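PDB 1RWR: filamentous hemagglutinin, which is an adhesin of Bordetella pertussis whose secretion domain, a right-handed beta-helix, probably directs its export through the two-partner secretion pathway. Local coordinates for residues G245-P250 with G264-Q269; L239-L244 with I253-Q258. One frame throughout, in Å; residues are numbered along the deposited sequence.

Both contacts join the same two successive coils, toward the C-terminal end of the crystallised fragment; their centres are about 13 Å apart, and their segments alternate along the chain: 239-244, 245-250, 253-258, 264-269. Contact 1 runs along the helix axis, from one coil to the next within a parallel sheet; contact 2 runs across the interior, between two different sheets. I253 ties them together, since its CD1 lies 3.7 Å from L247 CB and 3.6 Å from V268 CG2, both on the inward side of contact 1. A probable hydrogen bond of 3.1 Å from G264 N to Q243 O also joins strands 240-243 and 261-268, which are neighbours in one sheet.

Contact 1 (G245-P250 with G264-Q269); sequences GSLSSP and GDATVQ
Four backbone hydrogen bonds join L247 and S249 to D265, T267 and Q269. The straightest is L247 N to D265 O, 3.0 Å with 165° at the hydrogen; L247 O then accepts from T267 N. S249 repeats the pattern one step on, its N bonded to T267 O and its O to Q269 N, the latter at 2.9 Å and in the carbonyl plane. CA-H...O contacts fill in between, V268 CA coming within 3.1 Å of S249 O.

This is the in-register parallel pairing of successive beta-helix coils, the two strands inclined by only 2°. Waters bridge the coils as well: one spans L247 O and T267 OG1, and another links S248 OG to Q269 NE2. T267 OG1 can meet the first because it stands beside its own backbone N (chi1 -55°).

L247, A266, S249 and V268 face the interior, where L247 CB meets A266 CB at 4.0 Å and I253 packs on L247, A266 and V268. S249 OG is hydrogen-bonded to G227 O in the preceding coil, and also to S251 N and A252 O. V268 CG1 leans over S249 O at 3.6 Å, while Q269 CB packs 3.7 Å from P250 O.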
loop_
_atom_site.group_PDB
_atom_site.type_symbol
_atom_site.label_atom_id
_atom_site.label_comp_id
_atom_site.label_asym_id
_atom_site.label_seq_id
_atom_site.Cartn_x
_atom_site.Cartn_y
_atom_site.Cartn_z
ATOM N N GLY A 245 9.777 -3.394 -15.025
ATOM C CA GLY A 245 9.853 -4.588 -14.177
ATOM C C GLY A 245 8.896 -5.678 -14.652
ATOM O O GLY A 245 7.763 -5.367 -14.979
ATOM N N SER A 246 9.342 -6.929 -14.726
ATOM C CA SER A 246 8.519 -8.032 -15.218
ATOM C C SER A 246 7.305 -8.193 -14.329
ATOM O O SER A 246 7.425 -8.055 -13.128
ATOM C CB SER A 246 9.313 -9.329 -15.177
ATOM O OG SER A 246 10.321 -9.228 -16.158
ATOM N N LEU A 247 6.151 -8.469 -14.932
ATOM C CA LEU A 247 4.922 -8.703 -14.204
ATOM C C LEU A 247 4.576 -10.166 -14.371
ATOM O O LEU A 247 4.558 -10.674 -15.510
ATOM C CB LEU A 247 3.822 -7.836 -14.788
ATOM C CG LEU A 247 4.103 -6.338 -14.742
ATOM C CD1 LEU A 247 2.890 -5.598 -15.294
ATOM C CD2 LEU A 247 4.344 -5.838 -13.336
ATOM N N SER A 248 4.212 -10.807 -13.273
ATOM C CA SER A 248 3.852 -12.215 -13.297
ATOM C C SER A 248 2.653 -12.434 -12.429
ATOM O O SER A 248 2.666 -12.022 -11.282
ATOM C CB SER A 248 5.063 -13.041 -12.816
ATOM O OG SER A 248 4.801 -14.436 -12.924
ATOM N N SER A 249 1.623 -13.124 -12.928
ATOM C CA SER A 249 0.406 -13.354 -12.142
ATOM C C SER A 249 -0.314 -14.647 -12.529
ATOM O O SER A 249 -0.468 -14.935 -13.729
ATOM C CB SER A 249 -0.579 -12.207 -12.356
ATOM O OG SER A 249 -1.807 -12.540 -11.758
ATOM N N PRO A 250 -0.765 -15.438 -11.558
ATOM C CA PRO A 250 -1.578 -16.602 -11.922
ATOM C C PRO A 250 -2.876 -16.251 -12.616
ATOM O O PRO A 250 -3.360 -17.068 -13.389
ATOM C CB PRO A 250 -1.848 -17.278 -10.601
ATOM C CG PRO A 250 -1.618 -16.294 -9.616
ATOM C CD PRO A 250 -0.460 -15.429 -10.120
ATOM N N GLY A 264 7.278 -3.812 -19.983
ATOM C CA GLY A 264 8.223 -4.839 -20.412
ATOM C C GLY A 264 7.521 -6.170 -20.602
ATOM O O GLY A 264 6.563 -6.275 -21.368
ATOM N N ASP A 265 8.037 -7.211 -19.970
ATOM C CA ASP A 265 7.443 -8.547 -20.036
ATOM C C ASP A 265 6.271 -8.646 -19.066
ATOM O O ASP A 265 6.359 -8.170 -17.932
ATOM C CB ASP A 265 8.486 -9.609 -19.678
ATOM C CG ASP A 265 9.606 -9.661 -20.657
ATOM O OD1 ASP A 265 9.455 -9.177 -21.786
ATOM O OD2 ASP A 265 10.695 -10.174 -20.373
ATOM N N ALA A 266 5.183 -9.276 -19.485
ATOM C CA ALA A 266 4.059 -9.545 -18.564
ATOM C C ALA A 266 3.456 -10.880 -18.931
ATOM O O ALA A 266 3.219 -11.144 -20.120
ATOM C CB ALA A 266 2.991 -8.448 -18.654
ATOM N N THR A 267 3.166 -11.688 -17.914
ATOM C CA THR A 267 2.662 -13.036 -18.108
ATOM C C THR A 267 1.576 -13.342 -17.122
ATOM O O THR A 267 1.746 -13.110 -15.944
ATOM C CB THR A 267 3.806 -14.017 -17.870
ATOM O OG1 THR A 267 4.922 -13.686 -18.711
ATOM C CG2 THR A 267 3.415 -15.453 -18.215
ATOM N N VAL A 268 0.474 -13.904 -17.604
ATOM C CA VAL A 268 -0.578 -14.394 -16.731
ATOM C C VAL A 268 -0.741 -15.880 -16.995
ATOM O O VAL A 268 -0.870 -16.270 -18.147
ATOM C CB VAL A 268 -1.894 -13.682 -17.038
ATOM C CG1 VAL A 268 -3.034 -14.186 -16.157
ATOM C CG2 VAL A 268 -1.713 -12.163 -16.925
ATOM N N GLN A 269 -0.808 -16.701 -15.941
ATOM C CA GLN A 269 -0.876 -18.169 -16.144
ATOM C C GLN A 269 -2.245 -18.647 -16.625
ATOM O O GLN A 269 -2.342 -19.461 -17.561
ATOM C CB GLN A 269 -0.490 -18.942 -14.878
ATOM C CG GLN A 269 0.836 -18.483 -14.276
ATOM C CD GLN A 269 1.997 -18.556 -15.263
ATOM O OE1 GLN A 269 1.992 -19.396 -16.152
ATOM N NE2 GLN A 269 2.983 -17.660 -15.117
HETATM O O HOH W 1 6.483 -5.330 -17.573
HETATM O O HOH W 2 10.225 -6.827 -18.052
HETATM O O HOH W 3 6.444 -11.815 -17.274
HETATM O O HOH W 4 2.516 -16.167 -12.336
#

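Contact 2 (L239-L244 with I253-Q258); sequences LGVRQL and ITVSSQ
V241 and V255 supply the apolar part of the contact, their side chains meeting at an oblique angle with the CG1 methyls 4.0 Å apart. Each CG1 is trans to its own backbone N (chi1 175° in V241), and both CA-CB bonds aim at the opposing segment. The other V241 methyl, CG2, rests against S257 CB at 3.9 Å. S234 flanks V241, while L232 of the preceding coil and I261 of its own also touch V255.

Polar contacts gather at the L239 end. One water hydrogen-bonds to L239 O at 2.7 Å and accepts from Q258 N at 3.0 Å, bridging the two backbones. S257 OG approaches L239 O to 3.3 Å, but the angle is too poor for a hydrogen bond; its hydroxyl is hydrogen-bonded instead to E260 O and G259 N in the turn that follows.

No direct hydrogen bond joins the segments. Their strands belong to different sheets of the beta-helix, with axes 7.5 Å apart at their closest, and the two walls converge toward the turn after S257. Between these two segments the direct contact is therefore largely apolar, while the single water takes up polar backbone atoms where the strands give way to turns.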
loop_
_atom_site.group_PDB
_atom_site.type_symbol
_atom_site.label_atom_id
_atom_site.label_comp_id
_atom_site.label_asym_id
_atom_site.label_seq_id
_atom_site.Cartn_x
_atom_site.Cartn_y
_atom_site.Cartn_z
ATOM N N LEU A 239 -0.875 11.437 -18.277
ATOM C CA LEU A 239 0.283 10.884 -17.538
ATOM C C LEU A 239 0.405 9.400 -17.853
ATOM O O LEU A 239 -0.596 8.747 -18.090
ATOM C CB LEU A 239 0.133 11.100 -16.029
ATOM C CG LEU A 239 0.579 12.482 -15.554
ATOM C CD1 LEU A 239 -0.346 13.549 -16.101
ATOM C CD2 LEU A 239 0.654 12.660 -14.087
ATOM N N GLY A 240 1.633 8.876 -17.830
ATOM C CA GLY A 240 1.889 7.525 -18.292
ATOM C C GLY A 240 2.050 6.509 -17.203
ATOM O O GLY A 240 2.329 6.844 -16.056
ATOM N N VAL A 241 1.856 5.250 -17.556
ATOM C CA VAL A 241 2.292 4.136 -16.755
ATOM C C VAL A 241 3.459 3.476 -17.461
ATOM O O VAL A 241 3.295 2.969 -18.559
ATOM C CB VAL A 241 1.187 3.075 -16.606
ATOM C CG1 VAL A 241 1.723 1.855 -15.844
ATOM C CG2 VAL A 241 -0.003 3.657 -15.915
ATOM N N ARG A 242 4.618 3.528 -16.842
ATOM C CA ARG A 242 5.802 2.845 -17.330
ATOM C C ARG A 242 6.179 1.812 -16.292
ATOM O O ARG A 242 6.430 2.128 -15.132
ATOM C CB ARG A 242 6.962 3.784 -17.551
ATOM C CG ARG A 242 8.205 3.039 -18.096
ATOM C CD ARG A 242 9.256 3.943 -18.652
ATOM N NE ARG A 242 9.760 4.895 -17.666
ATOM C CZ ARG A 242 10.636 5.846 -17.943
ATOM N NH1 ARG A 242 11.098 5.974 -19.176
ATOM N NH2 ARG A 242 11.040 6.681 -16.993
ATOM N N GLN A 243 6.254 0.574 -16.712
ATOM C CA GLN A 243 6.609 -0.504 -15.809
ATOM C C GLN A 243 7.468 -1.476 -16.573
ATOM O O GLN A 243 6.944 -2.358 -17.275
ATOM C CB GLN A 243 5.347 -1.184 -15.260
ATOM C CG GLN A 243 5.551 -2.461 -14.352
ATOM C CD GLN A 243 6.649 -2.410 -13.243
ATOM O OE1 GLN A 243 7.789 -2.037 -13.486
ATOM N NE2 GLN A 243 6.310 -2.866 -12.046
ATOM N N LEU A 244 8.784 -1.287 -16.443
ATOM C CA LEU A 244 9.761 -2.134 -17.112
ATOM C C LEU A 244 10.102 -3.388 -16.316
ATOM O O LEU A 244 10.682 -4.333 -16.882
ATOM C CB LEU A 244 11.030 -1.350 -17.382
ATOM C CG LEU A 244 10.881 -0.017 -18.108
ATOM C CD1 LEU A 244 12.244 0.596 -18.344
ATOM C CD2 LEU A 244 10.140 -0.220 -19.393
ATOM N N ILE A 253 -3.544 -9.604 -15.093
ATOM C CA ILE A 253 -2.831 -8.331 -15.098
ATOM C C ILE A 253 -3.702 -7.341 -15.839
ATOM O O ILE A 253 -4.100 -7.569 -17.011
ATOM C CB ILE A 253 -1.440 -8.477 -15.761
ATOM C CG1 ILE A 253 -0.511 -9.358 -14.928
ATOM C CG2 ILE A 253 -0.782 -7.115 -16.013
ATOM C CD1 ILE A 253 0.753 -9.800 -15.663
ATOM N N THR A 254 -4.005 -6.256 -15.176
ATOM C CA THR A 254 -4.826 -5.197 -15.743
ATOM C C THR A 254 -4.112 -3.872 -15.581
ATOM O O THR A 254 -3.712 -3.509 -14.468
ATOM C CB THR A 254 -6.162 -5.144 -15.023
ATOM O OG1 THR A 254 -6.753 -6.456 -15.013
ATOM C CG2 THR A 254 -7.155 -4.221 -15.728
ATOM N N VAL A 255 -3.955 -3.147 -16.678
ATOM C CA VAL A 255 -3.409 -1.783 -16.620
ATOM C C VAL A 255 -4.378 -0.817 -17.287
ATOM O O VAL A 255 -4.791 -1.038 -18.451
ATOM C CB VAL A 255 -2.018 -1.708 -17.306
ATOM C CG1 VAL A 255 -1.422 -0.345 -17.106
ATOM C CG2 VAL A 255 -1.099 -2.761 -16.820
ATOM N N SER A 256 -4.707 0.257 -16.590
ATOM C CA SER A 256 -5.596 1.317 -17.074
ATOM C C SER A 256 -4.855 2.645 -16.928
ATOM O O SER A 256 -4.328 2.968 -15.859
ATOM C CB SER A 256 -6.907 1.284 -16.280
ATOM O OG SER A 256 -7.748 2.414 -16.553
ATOM N N SER A 257 -4.786 3.412 -18.012
ATOM C CA SER A 257 -4.103 4.682 -18.000
ATOM C C SER A 257 -4.883 5.734 -18.752
ATOM O O SER A 257 -5.476 5.434 -19.784
ATOM C CB SER A 257 -2.709 4.518 -18.610
ATOM O OG SER A 257 -1.995 5.758 -18.644
ATOM N N GLN A 258 -4.868 6.959 -18.251
ATOM C CA GLN A 258 -5.426 8.108 -18.996
ATOM C C GLN A 258 -4.350 8.791 -19.836
ATOM O O GLN A 258 -4.546 9.914 -20.317
ATOM C CB GLN A 258 -6.158 9.064 -18.057
ATOM C CG GLN A 258 -7.322 8.401 -17.324
ATOM C CD GLN A 258 -8.283 7.709 -18.278
ATOM O OE1 GLN A 258 -8.659 6.533 -18.077
ATOM N NE2 GLN A 258 -8.670 8.425 -19.337
HETATM O O HOH W 5 -2.910 8.535 -16.665
#